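Local coordinates for protein acinetobacter secreted protease CpaA (Acinetobacter nosocomialis M2, PDB 6O38) that probably cleaves proteins as a secreted zinc-dependent metalloprotease, held here in complex with its type II secretion chaperone CpaB, at residues L504-N509 with T525-N530; I514-A519 with G553-V558; I532-S537 with V547-E552. All coordinates share one frame; numbering follows the deposited sequence.

Interaction 1 of 3, residues L504-N509 with T525-N530; sequences LGLYHN and TAMGGN. With ZN (zinc ion), chain M.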
loop_
_atom_site.group_PDB
_atom_site.type_symbol
_atom_site.label_atom_id
_atom_site.label_comp_id
_atom_site.label_asym_id
_atom_site.label_seq_id
_atom_site.Cartn_x
_atom_site.Cartn_y
_atom_site.Cartn_z
ATOM N N LEU A 504 5.965 -5.907 21.810
ATOM C CA LEU A 504 4.927 -5.035 22.343
ATOM C C LEU A 504 3.791 -5.804 23.003
ATOM O O LEU A 504 2.971 -5.190 23.694
ATOM C CB LEU A 504 4.373 -4.145 21.228
ATOM C CG LEU A 504 5.291 -3.016 20.756
ATOM C CD1 LEU A 504 4.771 -2.394 19.471
ATOM C CD2 LEU A 504 5.428 -1.959 21.839
ATOM N N GLY A 505 3.721 -7.112 22.810
ATOM C CA GLY A 505 2.723 -7.941 23.443
ATOM C C GLY A 505 1.712 -8.584 22.513
ATOM O O GLY A 505 0.626 -8.953 22.976
ATOM N N LEU A 506 2.031 -8.733 21.231
ATOM C CA LEU A 506 1.083 -9.217 20.241
ATOM C C LEU A 506 1.356 -10.678 19.901
ATOM O O LEU A 506 2.494 -11.151 19.958
ATOM C CB LEU A 506 1.146 -8.367 18.971
ATOM C CG LEU A 506 0.874 -6.877 19.169
ATOM C CD1 LEU A 506 0.914 -6.142 17.840
ATOM C CD2 LEU A 506 -0.459 -6.665 19.867
ATOM N N TYR A 507 0.291 -11.388 19.545
ATOM C CA TYR A 507 0.357 -12.785 19.152
ATOM C C TYR A 507 -0.096 -12.927 17.704
ATOM O O TYR A 507 -0.611 -11.987 17.092
ATOM C CB TYR A 507 -0.510 -13.657 20.072
ATOM C CG TYR A 507 -0.104 -13.618 21.529
ATOM C CD1 TYR A 507 -0.511 -12.577 22.355
ATOM C CD2 TYR A 507 0.680 -14.623 22.079
ATOM C CE1 TYR A 507 -0.144 -12.536 23.687
ATOM C CE2 TYR A 507 1.051 -14.591 23.411
ATOM C CZ TYR A 507 0.636 -13.546 24.210
ATOM O OH TYR A 507 1.004 -13.510 25.536
ATOM N N HIS A 508 0.106 -14.121 17.152
ATOM C CA HIS A 508 -0.310 -14.384 15.783
ATOM C C HIS A 508 -1.830 -14.501 15.699
ATOM O O HIS A 508 -2.534 -14.614 16.706
ATOM C CB HIS A 508 0.347 -15.660 15.255
ATOM C CG HIS A 508 1.818 -15.529 15.014
ATOM N ND1 HIS A 508 2.681 -16.601 15.071
ATOM C CD2 HIS A 508 2.577 -14.450 14.707
ATOM C CE1 HIS A 508 3.910 -16.189 14.814
ATOM N NE2 HIS A 508 3.874 -14.888 14.589
ATOM N N ASN A 509 -2.334 -14.458 14.466
ATOM C CA ASN A 509 -3.761 -14.630 14.232
ATOM C C ASN A 509 -4.228 -15.982 14.758
ATOM O O ASN A 509 -3.497 -16.976 14.726
ATOM C CB ASN A 509 -4.072 -14.507 12.739
ATOM C CG ASN A 509 -3.253 -15.462 11.893
ATOM O OD1 ASN A 509 -2.045 -15.287 11.729
ATOM N ND2 ASN A 509 -3.909 -16.480 11.347
ATOM N N THR A 525 -2.906 -8.148 8.597
ATOM C CA THR A 525 -2.098 -7.215 9.366
ATOM C C THR A 525 -0.750 -7.845 9.716
ATOM O O THR A 525 -0.457 -8.995 9.374
ATOM C CB THR A 525 -2.844 -6.775 10.626
ATOM O OG1 THR A 525 -3.034 -7.901 11.492
ATOM C CG2 THR A 525 -4.197 -6.184 10.260
ATOM N N ALA A 526 0.080 -7.069 10.418
ATOM C CA ALA A 526 1.468 -7.465 10.644
ATOM C C ALA A 526 1.570 -8.774 11.420
ATOM O O ALA A 526 2.427 -9.614 11.121
ATOM C CB ALA A 526 2.214 -6.347 11.371
HETATM N N MSE A 527 0.714 -8.968 12.418
HETATM C CA MSE A 527 0.771 -10.181 13.229
HETATM C C MSE A 527 -0.015 -11.334 12.613
HETATM O O MSE A 527 0.104 -12.478 13.053
HETATM C CB MSE A 527 0.247 -9.911 14.641
HETATM C CG MSE A 527 0.999 -8.838 15.393
HETATM SE SE MSE A 527 2.917 -9.154 15.424
HETATM C CE MSE A 527 3.456 -7.543 14.493
ATOM N N GLY A 528 -0.819 -11.035 11.595
ATOM C CA GLY A 528 -1.692 -12.043 11.024
ATOM C C GLY A 528 -1.404 -12.391 9.579
ATOM O O GLY A 528 -2.291 -12.871 8.868
ATOM N N GLY A 529 -0.166 -12.189 9.140
ATOM C CA GLY A 529 0.203 -12.459 7.765
ATOM C C GLY A 529 1.158 -11.434 7.186
ATOM O O GLY A 529 1.986 -11.772 6.335
ATOM N N ASN A 530 1.049 -10.183 7.634
ATOM C CA ASN A 530 2.077 -9.164 7.409
ATOM C C ASN A 530 2.218 -8.792 5.931
ATOM O O ASN A 530 3.329 -8.681 5.413
ATOM C CB ASN A 530 3.425 -9.616 7.984
ATOM C CG ASN A 530 4.402 -8.471 8.154
ATOM O OD1 ASN A 530 4.004 -7.317 8.303
ATOM N ND2 ASN A 530 5.693 -8.787 8.129
HETATM ZN ZN ZN M . 5.800 -14.256 15.059
#

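Interaction 2 of 3, residues I514-A519 with G553-V558; sequences IGSGFA and GKIDAV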
loop_
_atom_site.group_PDB
_atom_site.type_symbol
_atom_site.label_atom_id
_atom_site.label_comp_id
_atom_site.label_asym_id
_atom_site.label_seq_id
_atom_site.Cartn_x
_atom_site.Cartn_y
_atom_site.Cartn_z
ATOM N N ILE A 514 -6.569 -10.716 22.866
ATOM C CA ILE A 514 -7.124 -9.619 22.082
ATOM C C ILE A 514 -6.041 -8.961 21.236
ATOM O O ILE A 514 -6.321 -8.441 20.149
ATOM C CB ILE A 514 -7.834 -8.611 23.007
ATOM C CG1 ILE A 514 -8.644 -7.604 22.189
ATOM C CG2 ILE A 514 -6.834 -7.897 23.909
ATOM C CD1 ILE A 514 -9.420 -6.620 23.036
ATOM N N GLY A 515 -4.796 -8.972 21.708
ATOM C CA GLY A 515 -3.686 -8.435 20.948
ATOM C C GLY A 515 -3.131 -9.440 19.962
ATOM O O GLY A 515 -2.068 -10.023 20.191
ATOM N N SER A 516 -3.847 -9.655 18.861
ATOM C CA SER A 516 -3.474 -10.664 17.881
ATOM C C SER A 516 -3.720 -10.122 16.481
ATOM O O SER A 516 -4.420 -9.125 16.291
ATOM C CB SER A 516 -4.253 -11.970 18.093
ATOM O OG SER A 516 -5.650 -11.747 18.030
ATOM N N GLY A 517 -3.128 -10.797 15.497
ATOM C CA GLY A 517 -3.224 -10.343 14.129
ATOM C C GLY A 517 -4.556 -10.667 13.481
ATOM O O GLY A 517 -5.342 -11.482 13.963
ATOM N N PHE A 518 -4.802 -10.000 12.356
ATOM C CA PHE A 518 -6.008 -10.187 11.557
ATOM C C PHE A 518 -5.605 -10.811 10.225
ATOM O O PHE A 518 -4.968 -10.154 9.395
ATOM C CB PHE A 518 -6.730 -8.857 11.349
ATOM C CG PHE A 518 -7.983 -8.966 10.530
ATOM C CD1 PHE A 518 -9.159 -9.433 11.094
ATOM C CD2 PHE A 518 -7.988 -8.591 9.197
ATOM C CE1 PHE A 518 -10.313 -9.529 10.341
ATOM C CE2 PHE A 518 -9.139 -8.685 8.439
ATOM C CZ PHE A 518 -10.304 -9.156 9.013
ATOM N N ALA A 519 -5.977 -12.071 10.025
ATOM C CA ALA A 519 -5.691 -12.786 8.788
ATOM C C ALA A 519 -6.910 -12.731 7.878
ATOM O O ALA A 519 -8.036 -12.974 8.326
ATOM C CB ALA A 519 -5.304 -14.239 9.073
ATOM N N GLY A 553 -13.081 -6.180 20.926
ATOM C CA GLY A 553 -12.930 -7.072 22.054
ATOM C C GLY A 553 -12.304 -8.421 21.766
ATOM O O GLY A 553 -12.057 -9.181 22.712
ATOM N N LYS A 554 -12.039 -8.753 20.508
ATOM C CA LYS A 554 -11.409 -10.031 20.191
ATOM C C LYS A 554 -10.100 -9.895 19.429
ATOM O O LYS A 554 -9.130 -10.578 19.764
ATOM C CB LYS A 554 -12.384 -10.930 19.417
ATOM C CG LYS A 554 -13.530 -11.422 20.294
ATOM C CD LYS A 554 -14.264 -12.607 19.693
ATOM C CE LYS A 554 -15.243 -13.194 20.702
ATOM N NZ LYS A 554 -16.174 -14.183 20.093
ATOM N N ILE A 555 -10.039 -9.040 18.411
ATOM C CA ILE A 555 -8.833 -8.857 17.605
ATOM C C ILE A 555 -8.559 -7.359 17.557
ATOM O O ILE A 555 -9.137 -6.640 16.734
ATOM C CB ILE A 555 -8.972 -9.440 16.194
ATOM C CG1 ILE A 555 -9.334 -10.926 16.258
ATOM C CG2 ILE A 555 -7.685 -9.244 15.407
ATOM C CD1 ILE A 555 -9.676 -11.530 14.913
ATOM N N ASP A 556 -7.677 -6.883 18.440
ATOM C CA ASP A 556 -7.337 -5.459 18.509
ATOM C C ASP A 556 -5.881 -5.356 18.972
ATOM O O ASP A 556 -5.598 -5.327 20.171
ATOM C CB ASP A 556 -8.282 -4.715 19.442
ATOM C CG ASP A 556 -8.165 -3.208 19.318
ATOM O OD1 ASP A 556 -7.273 -2.729 18.584
ATOM O OD2 ASP A 556 -8.973 -2.499 19.954
ATOM N N ALA A 557 -4.964 -5.288 18.003
ATOM C CA ALA A 557 -3.549 -5.173 18.340
ATOM C C ALA A 557 -3.201 -3.766 18.812
ATOM O O ALA A 557 -2.370 -3.597 19.712
ATOM C CB ALA A 557 -2.687 -5.562 17.139
ATOM N N VAL A 558 -3.818 -2.747 18.210
ATOM C CA VAL A 558 -3.474 -1.364 18.532
ATOM C C VAL A 558 -3.806 -1.050 19.987
ATOM O O VAL A 558 -3.086 -0.296 20.655
ATOM C CB VAL A 558 -4.188 -0.401 17.564
ATOM C CG1 VAL A 558 -3.920 1.047 17.945
ATOM C CG2 VAL A 558 -3.742 -0.667 16.132
#

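Interaction 3 of 3, residues I532-S537 with V547-E552; sequences INFYSS and VRLGEE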
loop_
_atom_site.group_PDB
_atom_site.type_symbol
_atom_site.label_atom_id
_atom_site.label_comp_id
_atom_site.label_asym_id
_atom_site.label_seq_id
_atom_site.Cartn_x
_atom_site.Cartn_y
_atom_site.Cartn_z
ATOM N N ILE A 532 -0.018 -6.136 4.657
ATOM C CA ILE A 532 -0.490 -4.760 4.563
ATOM C C ILE A 532 0.108 -3.977 5.723
ATOM O O ILE A 532 0.455 -4.541 6.766
ATOM C CB ILE A 532 -2.033 -4.651 4.566
ATOM C CG1 ILE A 532 -2.616 -5.184 5.874
ATOM C CG2 ILE A 532 -2.632 -5.375 3.367
ATOM C CD1 ILE A 532 -4.111 -4.991 5.996
ATOM N N ASN A 533 0.230 -2.664 5.534
ATOM C CA ASN A 533 0.949 -1.809 6.479
ATOM C C ASN A 533 0.031 -1.353 7.614
ATOM O O ASN A 533 -0.242 -0.166 7.799
ATOM C CB ASN A 533 1.554 -0.617 5.746
ATOM C CG ASN A 533 2.477 -1.034 4.619
ATOM O OD1 ASN A 533 3.128 -2.076 4.685
ATOM N ND2 ASN A 533 2.534 -0.220 3.571
ATOM N N PHE A 534 -0.445 -2.326 8.389
ATOM C CA PHE A 534 -1.320 -2.034 9.514
ATOM C C PHE A 534 -1.097 -3.041 10.631
ATOM O O PHE A 534 -0.762 -4.203 10.386
ATOM C CB PHE A 534 -2.803 -2.062 9.116
ATOM C CG PHE A 534 -3.200 -0.984 8.151
ATOM C CD1 PHE A 534 -3.523 0.285 8.606
ATOM C CD2 PHE A 534 -3.273 -1.243 6.793
ATOM C CE1 PHE A 534 -3.896 1.278 7.720
ATOM C CE2 PHE A 534 -3.647 -0.255 5.903
ATOM C CZ PHE A 534 -3.958 1.008 6.368
ATOM N N TYR A 535 -1.278 -2.575 11.863
ATOM C CA TYR A 535 -1.581 -3.449 12.985
ATOM C C TYR A 535 -3.095 -3.549 13.121
ATOM O O TYR A 535 -3.828 -2.623 12.765
ATOM C CB TYR A 535 -0.963 -2.927 14.283
ATOM C CG TYR A 535 0.549 -2.960 14.316
ATOM C CD1 TYR A 535 1.233 -4.145 14.555
ATOM C CD2 TYR A 535 1.295 -1.804 14.119
ATOM C CE1 TYR A 535 2.614 -4.180 14.590
ATOM C CE2 TYR A 535 2.679 -1.830 14.153
ATOM C CZ TYR A 535 3.333 -3.021 14.389
ATOM O OH TYR A 535 4.708 -3.056 14.424
ATOM N N SER A 536 -3.565 -4.681 13.637
ATOM C CA SER A 536 -4.997 -4.947 13.628
ATOM C C SER A 536 -5.729 -4.027 14.600
ATOM O O SER A 536 -5.232 -3.718 15.686
ATOM C CB SER A 536 -5.276 -6.409 13.976
ATOM O OG SER A 536 -4.986 -6.682 15.334
ATOM N N SER A 537 -6.922 -3.589 14.192
ATOM C CA SER A 537 -7.770 -2.705 14.982
ATOM C C SER A 537 -9.169 -2.653 14.379
ATOM O O SER A 537 -9.312 -2.552 13.154
ATOM C CB SER A 537 -7.177 -1.298 15.058
ATOM O OG SER A 537 -8.088 -0.395 15.663
ATOM N N VAL A 547 -12.568 -4.045 4.115
ATOM C CA VAL A 547 -12.703 -5.019 5.190
ATOM C C VAL A 547 -12.169 -4.423 6.485
ATOM O O VAL A 547 -11.056 -3.881 6.528
ATOM C CB VAL A 547 -11.972 -6.321 4.831
ATOM C CG1 VAL A 547 -12.037 -7.307 5.987
ATOM C CG2 VAL A 547 -12.564 -6.930 3.569
ATOM N N ARG A 548 -12.966 -4.511 7.546
ATOM C CA ARG A 548 -12.524 -4.051 8.856
ATOM C C ARG A 548 -11.396 -4.936 9.375
ATOM O O ARG A 548 -11.515 -6.164 9.403
ATOM C CB ARG A 548 -13.698 -4.033 9.832
ATOM C CG ARG A 548 -13.299 -3.834 11.280
ATOM C CD ARG A 548 -14.403 -3.143 12.058
ATOM N NE ARG A 548 -15.713 -3.739 11.832
ATOM C CZ ARG A 548 -16.851 -3.055 11.858
ATOM N NH1 ARG A 548 -16.836 -1.750 12.097
ATOM N NH2 ARG A 548 -18.004 -3.672 11.643
ATOM N N LEU A 549 -10.299 -4.306 9.784
ATOM C CA LEU A 549 -9.078 -5.015 10.166
ATOM C C LEU A 549 -9.055 -5.358 11.653
ATOM O O LEU A 549 -8.104 -5.042 12.367
ATOM C CB LEU A 549 -7.863 -4.180 9.780
ATOM C CG LEU A 549 -7.709 -3.858 8.293
ATOM C CD1 LEU A 549 -6.459 -3.029 8.050
ATOM C CD2 LEU A 549 -7.677 -5.136 7.469
ATOM N N GLY A 550 -10.099 -6.015 12.133
ATOM C CA GLY A 550 -10.180 -6.367 13.534
ATOM C C GLY A 550 -11.620 -6.563 13.964
ATOM O O GLY A 550 -12.537 -6.609 13.143
ATOM N N GLU A 551 -11.791 -6.675 15.280
ATOM C CA GLU A 551 -13.099 -6.937 15.869
ATOM C C GLU A 551 -13.086 -6.450 17.311
ATOM O O GLU A 551 -12.143 -6.743 18.052
ATOM C CB GLU A 551 -13.438 -8.430 15.799
ATOM C CG GLU A 551 -14.834 -8.782 16.281
ATOM C CD GLU A 551 -15.229 -10.201 15.922
ATOM O OE1 GLU A 551 -14.375 -10.941 15.388
ATOM O OE2 GLU A 551 -16.394 -10.577 16.173
ATOM N N GLU A 552 -14.121 -5.706 17.699
ATOM C CA GLU A 552 -14.179 -5.126 19.036
ATOM C C GLU A 552 -14.137 -6.206 20.112
ATOM O O GLU A 552 -15.037 -7.050 20.198
ATOM C CB GLU A 552 -15.438 -4.272 19.198
ATOM C CG GLU A 552 -15.482 -3.000 18.349
ATOM C CD GLU A 552 -15.895 -3.243 16.912
ATOM O OE1 GLU A 552 -16.037 -4.419 16.516
ATOM O OE2 GLU A 552 -16.086 -2.250 16.177
#

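Interaction 1 of 3, residues L504-N509 with T525-N530
The carbonyl oxygen of M527 draws three approaches from H508 and N509. N509 N gives it a weak, bent hydrogen bond (N509 N to M527 O 3.4 Å, 135° at the hydrogen). H508 CA points its C-H at the same atom more directly (150°), and CD2 of the H508 imidazole lies obliquely to it, 3.6 Å from M527 O. These weak approaches line one flank of the histidine, whose NE2 binds the zinc ion at 2.1 Å. H498 and H502, together with D170 of the chaperone CpaB, also bind the metal, and E172 of CpaB accepts a hydrogen bond from H508 N. With M527 CG anti to its carbonyl carbon (chi1 -59°), the selenomethionine chain turns against L506: M527 CG lies 3.6 Å from L506 CB, the two side chains crossing at about a right angle. A further bend carries SE beneath the metal site, 5.9 Å from the zinc. N509 OD1 rests on G528 CA at 3.3 Å. The turn itself is closed by G528 N to T525 O (3.0 Å), while N530 N reaches that oxygen from the opposite face of its plane. G505, in a Schellman motif, ends helix 496-504, and the chain then brings H508 to the metal. H498, H502 and H508 fit the HExxHxxGxxH zinc motif, and M527 below them is consistent with the Met-turn of metzincin peptidases.

Interaction 2 of 3, residues I514-A519 with G553-V558
I514 lies along the backbone of G553 and K554. Its CB faces K554 O at 4.0 Å, CG1 runs on past the carbonyl group of G553, and CD1 ends on that residue, 3.6 Å from G553 C. CG1 set anti to the backbone N (chi1 -169°), and an extended chain beyond it, give the side chain this reach. Beside it the backbones are joined at two points: I514 CA turns its C-H toward K554 O almost in line (167°), and D556 N donates to I514 O at 2.7 Å in a nearly straight bond, 172° at the hydrogen. G515, centre of an inverse gamma turn, then brings its CA within 4.2 Å of A557 CA. On the partner side K554 and I555 sit together across from E551 as a classic beta bulge, and D556 is the N-cap of helix 557-569, its carboxylate capping a backbone N just past V558. I555 turns its two branches to different neighbours. The methyl CG2 is set between two carbonyl oxygens, 3.4 Å from S516 O and 3.5 Å from G517 O, with F518 CB a little farther off; CD1 approaches the F518 ring at its edge, near the ring plane. The S516 hydroxyl, bonded to N513 O, passes I555 CG2 at 4.2 Å, and the A557 methyl lies near S516 O on the way into the helix.

Interaction 3 of 3, residues I532-S537 with V547-E552
L549 carries its CG anti to the carbonyl carbon (chi1 -60°) with chi2 extended, which sends CD1 between I532 and F534 and leaves CD2 beside I532. I532 answers with CG1 set between its own backbone N and carbonyl carbon (chi1 62°), and its chain then runs straight out to CD1. The two aliphatic chains therefore meet tip to tip, with I532 CD1 3.7 Å from L549 CD1 and 3.9 Å from L549 CD2. F534 crosses the leucine at about a right angle. The same L549 CD1 touches the root of the ring obliquely, 3.8 Å from F534 CG, with F534 CB and CD2 scarcely farther away, so one methyl serves both apolar partners. Next to this cluster the backbones are tied by a single hydrogen bond, S537 N to L549 O, with an angle of 148° at the hydrogen and the donor tilted from the carbonyl plane; S536 CB lies alongside, 3.5 Å from L549 O. L549 is the centre of an inverse gamma turn, and G550 follows it with its CA close to S537 in backbone angles that suit glycine. Outward, R548 forms a salt bridge with D274. The S536 hydroxyl is engaged twice, by S516 O and by A557 N at the start of helix 557-569. Y535 points away from L549 and packs between helix 391-411 and helix 557-569, its hydroxyl bonded to R497 O in helix 496-504; F534 adds a touch on N411 at the end of helix 391-411.

How the interactions relate
All three contacts draw mostly on the long irregular region between helix 496-504 and helix 557-569, touching the ends of both, with centres 8 to 10 Å apart. Interactions 1 and 2 interlock along the chain, their segments alternating, whereas 532-537 and 547-552 both fall between the segments of interaction 2. Y507 N to G515 O and T525 OG1 to F518 N join interaction 1 to interaction 2, A526 N to F534 O joins it to interaction 3, and S536 links interactions 2 and 3. The loop bearing H508 and the probable Met-turn are thereby bonded to the loops that lead to helix 557-569, and through R548 to the residues around D274 in a beta-sandwich domain.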